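Local coordinates for protein B-agarase (PDB 4BQ2) that hydrolyses beta-linkages of agarose, as an exo-acting beta-agarase of glycoside hydrolase family 50, at residues 117-122 and 142-147; 128-133 and 448-453; 604-609 and 628-633; 655-660 and 715-720. One frame throughout, in Å; residues are numbered along the deposited sequence.

Contact 1: residues 117-122 and 142-147; sequences SGHDLE and PPTWTS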
loop_
_atom_site.group_PDB
_atom_site.type_symbol
_atom_site.label_atom_id
_atom_site.label_comp_id
_atom_site.label_asym_id
_atom_site.label_seq_id
_atom_site.Cartn_x
_atom_site.Cartn_y
_atom_site.Cartn_z
ATOM N N SER A 117 10.187 -22.116 -10.719
ATOM C CA SER A 117 11.304 -22.688 -9.949
ATOM C C SER A 117 12.620 -22.043 -10.389
ATOM O O SER A 117 12.719 -21.483 -11.486
ATOM C CB SER A 117 11.402 -24.184 -10.211
ATOM O OG SER A 117 11.604 -24.409 -11.609
ATOM N N GLY A 118 13.629 -22.128 -9.518
ATOM C CA GLY A 118 14.970 -21.721 -9.866
ATOM C C GLY A 118 15.312 -20.279 -9.518
ATOM O O GLY A 118 14.455 -19.518 -9.054
ATOM N N HIS A 119 16.584 -19.931 -9.738
ATOM C CA HIS A 119 17.082 -18.557 -9.674
ATOM C C HIS A 119 16.715 -17.919 -8.349
ATOM O O HIS A 119 16.978 -18.501 -7.286
ATOM C CB HIS A 119 16.602 -17.761 -10.908
ATOM C CG HIS A 119 17.142 -18.280 -12.207
ATOM N ND1 HIS A 119 17.313 -17.476 -13.318
ATOM C CD2 HIS A 119 17.577 -19.514 -12.564
ATOM C CE1 HIS A 119 17.800 -18.207 -14.309
ATOM N NE2 HIS A 119 17.979 -19.445 -13.871
ATOM N N ASP A 120 16.092 -16.746 -8.381
ATOM C CA ASP A 120 15.792 -16.067 -7.130
ATOM C C ASP A 120 14.592 -16.629 -6.382
ATOM O O ASP A 120 14.171 -16.047 -5.374
ATOM C CB ASP A 120 15.720 -14.533 -7.299
ATOM C CG ASP A 120 14.757 -14.074 -8.426
ATOM O OD1 ASP A 120 14.256 -14.907 -9.215
ATOM O OD2 ASP A 120 14.542 -12.832 -8.535
ATOM N N LEU A 121 14.043 -17.750 -6.861
ATOM C CA LEU A 121 13.074 -18.514 -6.065
ATOM C C LEU A 121 13.725 -19.475 -5.085
ATOM O O LEU A 121 13.111 -19.805 -4.077
ATOM C CB LEU A 121 12.043 -19.261 -6.930
ATOM C CG LEU A 121 11.112 -18.472 -7.873
ATOM C CD1 LEU A 121 10.083 -19.414 -8.499
ATOM C CD2 LEU A 121 10.399 -17.309 -7.188
ATOM N N GLU A 122 14.969 -19.882 -5.349
ATOM C CA GLU A 122 15.607 -20.986 -4.608
ATOM C C GLU A 122 15.769 -20.742 -3.105
ATOM O O GLU A 122 15.306 -21.546 -2.290
ATOM C CB GLU A 122 16.948 -21.362 -5.229
ATOM C CG GLU A 122 16.808 -21.920 -6.629
ATOM C CD GLU A 122 17.677 -23.137 -6.846
ATOM O OE1 GLU A 122 18.916 -22.991 -6.790
ATOM O OE2 GLU A 122 17.120 -24.240 -7.053
ATOM N N PRO A 142 15.274 -7.162 -10.088
ATOM C CA PRO A 142 15.588 -7.054 -11.504
ATOM C C PRO A 142 15.564 -8.464 -12.082
ATOM O O PRO A 142 15.700 -9.424 -11.328
ATOM C CB PRO A 142 17.016 -6.464 -11.524
ATOM C CG PRO A 142 17.547 -6.631 -10.147
ATOM C CD PRO A 142 16.382 -6.751 -9.205
ATOM N N PRO A 143 15.389 -8.604 -13.399
ATOM C CA PRO A 143 15.349 -9.978 -13.932
ATOM C C PRO A 143 16.677 -10.719 -13.724
ATOM O O PRO A 143 17.725 -10.082 -13.631
ATOM C CB PRO A 143 15.062 -9.767 -15.425
ATOM C CG PRO A 143 15.366 -8.343 -15.699
ATOM C CD PRO A 143 15.071 -7.606 -14.428
ATOM N N THR A 144 16.638 -12.047 -13.640
ATOM C CA THR A 144 17.856 -12.832 -13.419
ATOM C C THR A 144 18.556 -13.254 -14.709
ATOM O O THR A 144 19.544 -13.995 -14.667
ATOM C CB THR A 144 17.575 -14.078 -12.571
ATOM O OG1 THR A 144 16.472 -14.784 -13.142
ATOM C CG2 THR A 144 17.246 -13.679 -11.140
ATOM N N TRP A 145 18.014 -12.830 -15.848
ATOM C CA TRP A 145 18.722 -12.904 -17.117
ATOM C C TRP A 145 18.244 -11.763 -18.000
ATOM O O TRP A 145 17.251 -11.111 -17.673
ATOM C CB TRP A 145 18.485 -14.235 -17.814
ATOM C CG TRP A 145 17.041 -14.510 -18.220
ATOM C CD1 TRP A 145 16.419 -14.126 -19.376
ATOM C CD2 TRP A 145 16.069 -15.236 -17.465
ATOM N NE1 TRP A 145 15.112 -14.591 -19.396
ATOM C CE2 TRP A 145 14.873 -15.263 -18.227
ATOM C CE3 TRP A 145 16.093 -15.877 -16.226
ATOM C CZ2 TRP A 145 13.721 -15.913 -17.787
ATOM C CZ3 TRP A 145 14.946 -16.519 -15.787
ATOM C CH2 TRP A 145 13.771 -16.528 -16.567
ATOM N N THR A 146 18.922 -11.564 -19.130
ATOM C CA THR A 146 18.601 -10.508 -20.088
ATOM C C THR A 146 17.863 -11.042 -21.302
ATOM O O THR A 146 18.311 -12.004 -21.950
ATOM C CB THR A 146 19.887 -9.798 -20.565
ATOM O OG1 THR A 146 20.543 -9.247 -19.421
ATOM C CG2 THR A 146 19.550 -8.666 -21.550
ATOM N N SER A 147 16.717 -10.436 -21.598
ATOM C CA SER A 147 15.940 -10.782 -22.787
ATOM C C SER A 147 14.947 -9.663 -23.108
ATOM O O SER A 147 14.785 -8.740 -22.317
ATOM C CB SER A 147 15.197 -12.109 -22.577
ATOM O OG SER A 147 14.168 -11.964 -21.610
HETATM O O HOH W 1 14.127 -11.705 -10.886
#

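Contact 2: residues 128-133 and 448-453; sequences DVNDLN and ADFWGA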
loop_
_atom_site.group_PDB
_atom_site.type_symbol
_atom_site.label_atom_id
_atom_site.label_comp_id
_atom_site.label_asym_id
_atom_site.label_seq_id
_atom_site.Cartn_x
_atom_site.Cartn_y
_atom_site.Cartn_z
ATOM N N ASP A 128 10.202 -15.710 7.177
ATOM C CA ASP A 128 9.018 -15.091 7.793
ATOM C C ASP A 128 7.812 -15.060 6.843
ATOM O O ASP A 128 7.934 -14.621 5.701
ATOM C CB ASP A 128 9.375 -13.674 8.277
ATOM C CG ASP A 128 8.147 -12.825 8.633
ATOM O OD1 ASP A 128 7.226 -13.319 9.323
ATOM O OD2 ASP A 128 8.113 -11.640 8.231
ATOM N N VAL A 129 6.655 -15.526 7.323
ATOM C CA VAL A 129 5.397 -15.504 6.548
ATOM C C VAL A 129 4.999 -14.081 6.082
ATOM O O VAL A 129 4.472 -13.904 4.982
ATOM C CB VAL A 129 4.233 -16.207 7.322
ATOM C CG1 VAL A 129 3.895 -15.486 8.630
ATOM C CG2 VAL A 129 2.997 -16.373 6.442
ATOM N N ASN A 130 5.274 -13.072 6.912
ATOM C CA ASN A 130 4.980 -11.675 6.557
ATOM C C ASN A 130 6.052 -11.013 5.691
ATOM O O ASN A 130 5.963 -9.809 5.408
ATOM C CB ASN A 130 4.760 -10.835 7.819
ATOM C CG ASN A 130 3.458 -11.171 8.515
ATOM O OD1 ASN A 130 2.610 -11.879 7.958
ATOM N ND2 ASN A 130 3.291 -10.671 9.735
ATOM N N ASP A 131 7.060 -11.794 5.288
ATOM C CA ASP A 131 8.084 -11.288 4.380
ATOM C C ASP A 131 7.664 -11.508 2.925
ATOM O O ASP A 131 7.875 -12.600 2.370
ATOM C CB ASP A 131 9.456 -11.919 4.661
ATOM C CG ASP A 131 10.531 -11.355 3.761
ATOM O OD1 ASP A 131 10.245 -10.337 3.089
ATOM O OD2 ASP A 131 11.645 -11.916 3.695
ATOM N N LEU A 132 7.070 -10.472 2.314
ATOM C CA LEU A 132 6.620 -10.557 0.916
ATOM C C LEU A 132 7.758 -10.354 -0.087
ATOM O O LEU A 132 7.567 -10.520 -1.258
ATOM C CB LEU A 132 5.490 -9.542 0.634
ATOM C CG LEU A 132 4.326 -9.658 1.649
ATOM C CD1 LEU A 132 3.201 -8.688 1.331
ATOM C CD2 LEU A 132 3.791 -11.082 1.707
ATOM N N ASN A 133 8.929 -9.953 0.387
ATOM C CA ASN A 133 10.064 -9.673 -0.488
ATOM C C ASN A 133 10.755 -10.917 -1.005
ATOM O O ASN A 133 10.533 -12.013 -0.494
ATOM C CB ASN A 133 11.102 -8.858 0.286
ATOM C CG ASN A 133 10.515 -7.596 0.847
ATOM O OD1 ASN A 133 10.460 -7.398 2.077
ATOM N ND2 ASN A 133 10.041 -6.749 -0.037
ATOM N N ALA A 448 -3.355 -13.707 11.853
ATOM C CA ALA A 448 -2.652 -13.372 10.595
ATOM C C ALA A 448 -2.296 -11.896 10.575
ATOM O O ALA A 448 -2.510 -11.195 9.566
ATOM C CB ALA A 448 -3.494 -13.733 9.372
ATOM N N ASP A 449 -1.772 -11.426 11.708
ATOM C CA ASP A 449 -1.454 -10.020 11.893
ATOM C C ASP A 449 -0.305 -9.666 10.964
ATOM O O ASP A 449 0.773 -10.299 11.012
ATOM C CB ASP A 449 -1.031 -9.756 13.336
ATOM C CG ASP A 449 -2.092 -10.127 14.338
ATOM O OD1 ASP A 449 -3.305 -9.999 14.043
ATOM O OD2 ASP A 449 -1.691 -10.537 15.451
ATOM N N PHE A 450 -0.538 -8.655 10.133
ATOM C CA PHE A 450 0.424 -8.261 9.138
ATOM C C PHE A 450 1.468 -7.248 9.627
ATOM O O PHE A 450 2.635 -7.586 9.845
ATOM C CB PHE A 450 -0.269 -7.771 7.858
ATOM C CG PHE A 450 0.701 -7.597 6.736
ATOM C CD1 PHE A 450 1.247 -8.723 6.110
ATOM C CD2 PHE A 450 1.160 -6.325 6.376
ATOM C CE1 PHE A 450 2.194 -8.589 5.113
ATOM C CE2 PHE A 450 2.102 -6.186 5.360
ATOM C CZ PHE A 450 2.626 -7.322 4.737
ATOM N N TRP A 451 1.072 -5.994 9.774
ATOM C CA TRP A 451 2.032 -4.962 10.228
ATOM C C TRP A 451 2.514 -5.162 11.679
ATOM O O TRP A 451 3.591 -4.694 12.049
ATOM C CB TRP A 451 1.414 -3.576 10.053
ATOM C CG TRP A 451 1.180 -3.142 8.613
ATOM C CD1 TRP A 451 -0.017 -2.755 8.054
ATOM C CD2 TRP A 451 2.171 -2.996 7.579
ATOM N NE1 TRP A 451 0.164 -2.394 6.744
ATOM C CE2 TRP A 451 1.498 -2.543 6.421
ATOM C CE3 TRP A 451 3.561 -3.227 7.516
ATOM C CZ2 TRP A 451 2.167 -2.303 5.203
ATOM C CZ3 TRP A 451 4.231 -2.983 6.311
ATOM C CH2 TRP A 451 3.530 -2.523 5.169
ATOM N N GLY A 452 1.726 -5.854 12.500
ATOM C CA GLY A 452 2.021 -6.003 13.925
ATOM C C GLY A 452 0.847 -6.596 14.659
ATOM O O GLY A 452 -0.252 -6.717 14.102
ATOM N N ALA A 453 1.063 -6.976 15.913
ATOM C CA ALA A 453 -0.004 -7.555 16.731
ATOM C C ALA A 453 -1.087 -6.512 17.037
ATOM O O ALA A 453 -0.815 -5.298 17.063
ATOM C CB ALA A 453 0.571 -8.098 18.033
#

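Contact 3: residues 604-609 and 628-633; sequences FPDWGM and SYKEGL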
loop_
_atom_site.group_PDB
_atom_site.type_symbol
_atom_site.label_atom_id
_atom_site.label_comp_id
_atom_site.label_asym_id
_atom_site.label_seq_id
_atom_site.Cartn_x
_atom_site.Cartn_y
_atom_site.Cartn_z
ATOM N N PHE A 604 -8.753 1.688 6.600
ATOM C CA PHE A 604 -9.023 0.255 6.356
ATOM C C PHE A 604 -8.538 -0.149 4.971
ATOM O O PHE A 604 -8.926 0.466 3.962
ATOM C CB PHE A 604 -10.539 -0.016 6.382
ATOM C CG PHE A 604 -11.212 0.270 7.691
ATOM C CD1 PHE A 604 -10.739 -0.283 8.878
ATOM C CD2 PHE A 604 -12.376 1.038 7.724
ATOM C CE1 PHE A 604 -11.396 -0.057 10.077
ATOM C CE2 PHE A 604 -13.039 1.268 8.916
ATOM C CZ PHE A 604 -12.556 0.703 10.095
ATOM N N PRO A 605 -7.708 -1.196 4.891
ATOM C CA PRO A 605 -7.368 -1.753 3.578
ATOM C C PRO A 605 -8.416 -2.770 3.147
ATOM O O PRO A 605 -9.291 -3.151 3.959
ATOM C CB PRO A 605 -6.043 -2.472 3.838
ATOM C CG PRO A 605 -6.094 -2.872 5.288
ATOM C CD PRO A 605 -7.116 -1.969 5.999
ATOM N N ASP A 606 -8.336 -3.240 1.909
ATOM C CA ASP A 606 -9.287 -4.264 1.459
ATOM C C ASP A 606 -9.183 -5.604 2.191
ATOM O O ASP A 606 -10.142 -6.350 2.277
ATOM C CB ASP A 606 -9.273 -4.397 -0.062
ATOM C CG ASP A 606 -8.045 -5.085 -0.593
ATOM O OD1 ASP A 606 -6.998 -5.162 0.085
ATOM O OD2 ASP A 606 -8.143 -5.572 -1.732
ATOM N N TRP A 607 -8.025 -5.887 2.767
ATOM C CA TRP A 607 -7.831 -7.122 3.527
ATOM C C TRP A 607 -8.108 -6.940 5.014
ATOM O O TRP A 607 -7.817 -7.819 5.840
ATOM C CB TRP A 607 -6.410 -7.689 3.254
ATOM C CG TRP A 607 -5.298 -6.652 3.353
ATOM C CD1 TRP A 607 -4.761 -5.929 2.326
ATOM C CD2 TRP A 607 -4.603 -6.235 4.551
ATOM N NE1 TRP A 607 -3.781 -5.093 2.807
ATOM C CE2 TRP A 607 -3.660 -5.262 4.163
ATOM C CE3 TRP A 607 -4.690 -6.596 5.905
ATOM C CZ2 TRP A 607 -2.794 -4.626 5.083
ATOM C CZ3 TRP A 607 -3.816 -5.963 6.845
ATOM C CH2 TRP A 607 -2.878 -4.982 6.407
ATOM N N GLY A 608 -8.665 -5.791 5.385
ATOM C CA GLY A 608 -8.903 -5.538 6.781
ATOM C C GLY A 608 -10.129 -4.691 7.034
ATOM O O GLY A 608 -10.093 -3.773 7.866
ATOM N N MET A 609 -11.224 -4.961 6.326
ATOM C CA MET A 609 -12.441 -4.192 6.621
ATOM C C MET A 609 -13.734 -5.038 6.792
ATOM O O MET A 609 -14.747 -4.767 6.113
ATOM C CB MET A 609 -12.646 -3.099 5.569
ATOM C CG MET A 609 -12.624 -3.609 4.126
ATOM S SD MET A 609 -12.715 -2.272 2.904
ATOM C CE MET A 609 -14.445 -1.767 2.961
ATOM N N SER A 628 -7.495 2.122 -0.744
ATOM C CA SER A 628 -8.044 1.257 -1.784
ATOM C C SER A 628 -7.179 1.330 -3.036
ATOM O O SER A 628 -7.285 2.271 -3.856
ATOM C CB SER A 628 -9.527 1.592 -2.090
ATOM O OG SER A 628 -10.099 0.641 -3.014
ATOM N N TYR A 629 -6.290 0.350 -3.158
ATOM C CA TYR A 629 -5.412 0.289 -4.298
ATOM C C TYR A 629 -6.070 -0.543 -5.393
ATOM O O TYR A 629 -5.849 -1.743 -5.497
ATOM C CB TYR A 629 -4.087 -0.326 -3.875
ATOM C CG TYR A 629 -3.256 0.548 -2.927
ATOM C CD1 TYR A 629 -2.446 1.563 -3.430
ATOM C CD2 TYR A 629 -3.219 0.289 -1.572
ATOM C CE1 TYR A 629 -1.661 2.340 -2.583
ATOM C CE2 TYR A 629 -2.445 1.072 -0.709
ATOM C CZ TYR A 629 -1.653 2.084 -1.235
ATOM O OH TYR A 629 -0.841 2.852 -0.391
ATOM N N LYS A 630 -6.834 0.136 -6.227
ATOM C CA LYS A 630 -7.599 -0.469 -7.310
ATOM C C LYS A 630 -7.571 0.585 -8.412
ATOM O O LYS A 630 -6.991 1.665 -8.230
ATOM C CB LYS A 630 -9.076 -0.701 -6.867
ATOM C CG LYS A 630 -9.265 -1.514 -5.593
ATOM C CD LYS A 630 -8.841 -2.986 -5.756
ATOM C CE LYS A 630 -8.904 -3.661 -4.396
ATOM N NZ LYS A 630 -7.975 -4.810 -4.239
ATOM N N GLU A 631 -8.166 0.280 -9.553
ATOM C CA GLU A 631 -8.318 1.262 -10.641
ATOM C C GLU A 631 -9.399 2.330 -10.425
ATOM O O GLU A 631 -9.424 3.371 -11.095
ATOM C CB GLU A 631 -8.470 0.523 -11.984
ATOM C CG GLU A 631 -7.128 -0.184 -12.306
ATOM C CD GLU A 631 -7.116 -1.005 -13.607
ATOM O OE1 GLU A 631 -7.892 -0.696 -14.539
ATOM O OE2 GLU A 631 -6.267 -1.933 -13.712
ATOM N N GLY A 632 -10.281 2.058 -9.479
ATOM C CA GLY A 632 -11.248 3.049 -9.026
ATOM C C GLY A 632 -12.128 2.437 -7.971
ATOM O O GLY A 632 -11.749 1.450 -7.292
ATOM N N LEU A 633 -13.296 3.045 -7.811
ATOM C CA LEU A 633 -14.250 2.646 -6.797
ATOM C C LEU A 633 -15.467 2.012 -7.476
ATOM O O LEU A 633 -16.407 2.720 -7.842
ATOM C CB LEU A 633 -14.650 3.866 -5.940
ATOM C CG LEU A 633 -13.545 4.672 -5.263
ATOM C CD1 LEU A 633 -14.237 5.682 -4.315
ATOM C CD2 LEU A 633 -12.519 3.804 -4.504
#

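Contact 4: residues 655-660 and 715-720; sequences IGAMDH and NYNVGF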
loop_
_atom_site.group_PDB
_atom_site.type_symbol
_atom_site.label_atom_id
_atom_site.label_comp_id
_atom_site.label_asym_id
_atom_site.label_seq_id
_atom_site.Cartn_x
_atom_site.Cartn_y
_atom_site.Cartn_z
ATOM N N ILE A 655 -0.800 4.423 -8.793
ATOM C CA ILE A 655 -0.550 3.626 -10.018
ATOM C C ILE A 655 0.912 3.867 -10.391
ATOM O O ILE A 655 1.377 5.004 -10.353
ATOM C CB ILE A 655 -1.444 4.111 -11.191
ATOM C CG1 ILE A 655 -2.927 3.980 -10.826
ATOM C CG2 ILE A 655 -1.166 3.311 -12.467
ATOM C CD1 ILE A 655 -3.601 5.306 -10.479
ATOM N N GLY A 656 1.656 2.803 -10.687
ATOM C CA GLY A 656 3.063 2.958 -11.124
ATOM C C GLY A 656 3.331 2.361 -12.496
ATOM O O GLY A 656 2.454 1.721 -13.112
ATOM N N ALA A 657 4.558 2.552 -12.979
ATOM C CA ALA A 657 4.937 2.033 -14.306
ATOM C C ALA A 657 6.401 1.606 -14.221
ATOM O O ALA A 657 7.065 1.864 -13.210
ATOM C CB ALA A 657 4.747 3.120 -15.371
ATOM N N MET A 658 6.896 0.977 -15.285
ATOM C CA MET A 658 8.256 0.413 -15.276
ATOM C C MET A 658 9.169 1.043 -16.323
ATOM O O MET A 658 10.253 0.505 -16.620
ATOM C CB MET A 658 8.172 -1.110 -15.468
ATOM C CG MET A 658 7.225 -1.772 -14.473
ATOM S SD MET A 658 6.925 -3.515 -14.788
ATOM C CE MET A 658 8.490 -4.165 -14.193
ATOM N N ASP A 659 8.741 2.183 -16.867
ATOM C CA ASP A 659 9.480 2.892 -17.918
ATOM C C ASP A 659 10.415 4.028 -17.408
ATOM O O ASP A 659 10.948 4.809 -18.213
ATOM C CB ASP A 659 8.506 3.459 -18.938
ATOM C CG ASP A 659 7.557 4.518 -18.335
ATOM O OD1 ASP A 659 7.474 4.663 -17.088
ATOM O OD2 ASP A 659 6.904 5.209 -19.123
ATOM N N HIS A 660 10.620 4.099 -16.096
ATOM C CA HIS A 660 11.524 5.069 -15.486
ATOM C C HIS A 660 12.433 4.373 -14.497
ATOM O O HIS A 660 12.819 4.935 -13.453
ATOM C CB HIS A 660 10.669 6.157 -14.823
ATOM C CG HIS A 660 11.373 7.442 -14.538
ATOM N ND1 HIS A 660 11.432 8.480 -15.447
ATOM C CD2 HIS A 660 11.914 7.911 -13.388
ATOM C CE1 HIS A 660 12.029 9.514 -14.881
ATOM N NE2 HIS A 660 12.323 9.197 -13.628
ATOM N N ASN A 715 9.627 -1.140 -3.226
ATOM C CA ASN A 715 10.549 -0.506 -4.164
ATOM C C ASN A 715 9.808 0.019 -5.373
ATOM O O ASN A 715 10.193 -0.245 -6.514
ATOM C CB ASN A 715 11.685 -1.499 -4.583
ATOM C CG ASN A 715 11.168 -2.763 -5.292
ATOM O OD1 ASN A 715 9.984 -3.119 -5.204
ATOM N ND2 ASN A 715 12.064 -3.433 -6.027
ATOM N N TYR A 716 8.725 0.762 -5.127
ATOM C CA TYR A 716 7.744 1.074 -6.156
ATOM C C TYR A 716 7.855 2.439 -6.847
ATOM O O TYR A 716 8.264 3.425 -6.232
ATOM C CB TYR A 716 6.338 1.053 -5.496
ATOM C CG TYR A 716 5.894 -0.210 -4.773
ATOM C CD1 TYR A 716 6.397 -1.477 -5.120
ATOM C CD2 TYR A 716 4.900 -0.144 -3.785
ATOM C CE1 TYR A 716 5.975 -2.623 -4.473
ATOM C CE2 TYR A 716 4.438 -1.292 -3.147
ATOM C CZ TYR A 716 4.963 -2.526 -3.490
ATOM O OH TYR A 716 4.501 -3.674 -2.857
ATOM N N ASN A 717 7.361 2.513 -8.084
ATOM C CA ASN A 717 7.197 3.783 -8.794
ATOM C C ASN A 717 5.882 4.414 -8.414
ATOM O O ASN A 717 4.956 4.428 -9.199
ATOM C CB ASN A 717 7.285 3.602 -10.323
ATOM C CG ASN A 717 6.963 4.891 -11.094
ATOM O OD1 ASN A 717 7.269 6.037 -10.637
ATOM N ND2 ASN A 717 6.311 4.735 -12.216
ATOM N N VAL A 718 5.812 4.964 -7.208
ATOM C CA VAL A 718 4.560 5.476 -6.703
ATOM C C VAL A 718 4.661 6.966 -6.388
ATOM O O VAL A 718 3.747 7.531 -5.790
ATOM C CB VAL A 718 4.051 4.638 -5.512
ATOM C CG1 VAL A 718 3.721 3.238 -6.003
ATOM C CG2 VAL A 718 5.064 4.583 -4.377
ATOM N N GLY A 719 5.755 7.596 -6.840
ATOM C CA GLY A 719 5.988 9.023 -6.543
ATOM C C GLY A 719 5.355 9.965 -7.551
ATOM O O GLY A 719 5.145 9.592 -8.713
ATOM N N PHE A 720 5.024 11.172 -7.088
ATOM C CA PHE A 720 4.900 12.328 -7.993
ATOM C C PHE A 720 6.286 12.868 -8.373
ATOM O O PHE A 720 6.425 13.555 -9.371
ATOM C CB PHE A 720 4.018 13.427 -7.361
ATOM C CG PHE A 720 2.581 13.342 -7.780
ATOM C CD1 PHE A 720 1.829 12.204 -7.510
ATOM C CD2 PHE A 720 1.991 14.391 -8.498
ATOM C CE1 PHE A 720 0.487 12.133 -7.905
ATOM C CE2 PHE A 720 0.667 14.311 -8.903
ATOM C CZ PHE A 720 -0.095 13.180 -8.614
#

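Contact 1: residues 117-122 and 142-147
The first torsions of H119 and T144 bring imidazole and hydroxyl together. The imidazole of H119 swings anti to its carbonyl carbon and lies beside the backbone N (chi1 -64°). T144 tucks OG1 between its own N and carbonyl carbon (chi1 51°), which sends the hydroxyl to the imidazole. Both segments belong to the long excursion between strands 110-115 and 150-155 in the beta domain that resembles a carbohydrate-binding module. The contact therefore folds one connection back on itself.

H119 ND1 and T144 OG1 are 2.8 Å apart in a nearly straight hydrogen bond (167°), and either group could be the donor. OG1 lies at the ring edge, close to the imidazole plane. The ammonium of K115, in strand 110-115, also hydrogen-bonds to OG1 and forms a salt bridge with D120 OD1, so it reaches both segments.

Next to the polar pair, H119 and W145 bring their rings together obliquely. H119 CE1 is 3.5 Å from W145 CE3, and the ring centroids are 5.3 Å apart. W145 also stacks on Y113, which ties this segment to strand 110-115.

D120 meets the methyl branch of T144. A water lies between the two segments there, 2.6 Å from D120 OD2 and 2.8 Å from P142 O, with more acceptors around it than it has protons to give. N141 ND2 is a further partner of OD2. The T144 methyl packs against the carboxylate carbon, with CG2 3.7 Å from D120 CG.

Contact 2: residues 128-133 and 448-453
N130 ND2 gives the shortest sound polar bond here, 2.8 Å to the backbone O of D449, with an N-H...O angle of 151°. It meets D449 O in the carbonyl plane, on a lone pair. The acceptor is tilted a little from the amide plane of N130. The O of F450 is also near ND2, but the angle there is too poor for a hydrogen bond.

The side chain of N130 projects from a type I beta turn running from D128 to D131. D131 N bonds to D128 O at 3.0 Å and closes the turn. D128 OD1 accepts from N130 N at 3.1 Å, an Asx turn that fixes the backbone behind the asparagine.

The apolar half rests on F450. Its CG is anti to the backbone N (chi1 -170°), which carries the ring back alongside N130. The two side chains run past each other in opposite directions, with amide and ring planes 52° apart. L132 comes from the opposite direction to F450, and its CD1 lies 3.7 Å from F450 CZ. The F450 backbone N is held by S493 OG.

The contact joins two distant loops at the surface. Segment 128-133 belongs to the connection between strands 110-115 and 150-155 of the N-terminal beta domain. Segment 448-453 links the short strands 443-444 and 454-455, ahead of helix 460-477.

Contact 3: residues 604-609 and 628-633
D606 and K630 form a salt bridge at the surface, between two loops of the catalytic region. Segment 604-609 runs from strand 598-599 into helix 611-620. Segment 628-633 runs from strand 624-627 toward helix 635-638. Both loops thus leave the ends of strands and lead to helices.

The bridge is short: K630 NZ donates to D606 OD2 at 2.6 Å. The ammonium comes from above the carboxylate plane, 40° out of it. K630 CE follows alongside, 3.4 Å from the same OD2. The lysine chain bends at chi2 (-68°) and is extended beyond, which turns its end back to the aspartate. D606 comes to meet it with CG between the backbone N and the carbonyl carbon (chi1 73°). Charge attraction carries this contact, since one pair accounts for all the close approach between the segments.

The aspartate sits on a type I beta turn from P605 to G608, closed by G608 N to P605 O at 3.1 Å. P605 CG lies over the centre of the W607 ring, 3.5 Å above its plane, a proline-on-indole contact inside the turn. The loops have backbone support nearby. F604 makes backbone hydrogen bonds with S625 and N627, and S628 with E652. The hydroxyl of Y629 bonds to E652 OE1, and E631 reaches K180 in a second salt bridge.

Loops that follow strands and lead into helices fit the catalytic face of a (beta/alpha)8 barrel, the fold of clan GH-A glycosidases, to which family 50 belongs.

Contact 4: residues 655-660 and 715-720
N717 reaches across to A657 through CB, CG and ND2. CB lies 3.4 Å from A657 O. CG follows, 3.7 Å from the same oxygen. ND2 then donates to A657 O at 3.1 Å, with an N-H...O angle of 142°. The donor sits above the carbonyl plane, 37° out of it and not on a lone pair. The torsion behind this path has CG anti to the backbone N (chi1 174°), which stretches the asparagine toward segment 655-660. ND2 also comes to 2.9 Å from A657 N, but both are donors, so this close pair is no bond. The amide nitrogen thus lies close to both N and O of A657. ND2 has another hydrogen-bond partner elsewhere in the structure.

The backbones also pack tightly. G656 CA is 3.1 Å from N717 O, and the lack of a side chain at G656 lets the two backbones run so close. N717 is the centre of an inverse gamma turn, whose V718 N to Y716 O bond is weak. All four touching residues are buried.

R676 of helix 673-688 ties the segments from outside: NE bonds to I655 O and NH2 to G719 O. The N717 backbone also pairs with H664. A glycerol lies about 5 Å from the N717 side chain.

The segments follow strands 648-652 and 693-699, parallel neighbours in one sheet. Such adjoining loops beyond the strand ends are characteristic of a (beta/alpha)8 barrel, and the glycerol, probably from the crystallisation liquor, may mark a pocket there.

Contacts 2 and 3 are the pair that touch. W451 CD1 lies 4.0 Å from W607 CH2, and F450 CB lies 4.1 Å from the same W607 atom. E491 receives a bond from W451 NE1 and is also touched by W607, so both contacts border one acidic residue. Contact 4 comes within about 5 Å of contact 3 and 6 Å of contacts 1 and 2, nearest atoms. Contacts 1 and 2 share the connection between strands 110-115 and 150-155; contact 2 carries it to the catalytic region. Contacts 3 and 4 use loops beyond barrel strands, the side on which such barrels carry the active site, so probably near it here. The calcium ion is bound elsewhere, by residues including D7 and D185.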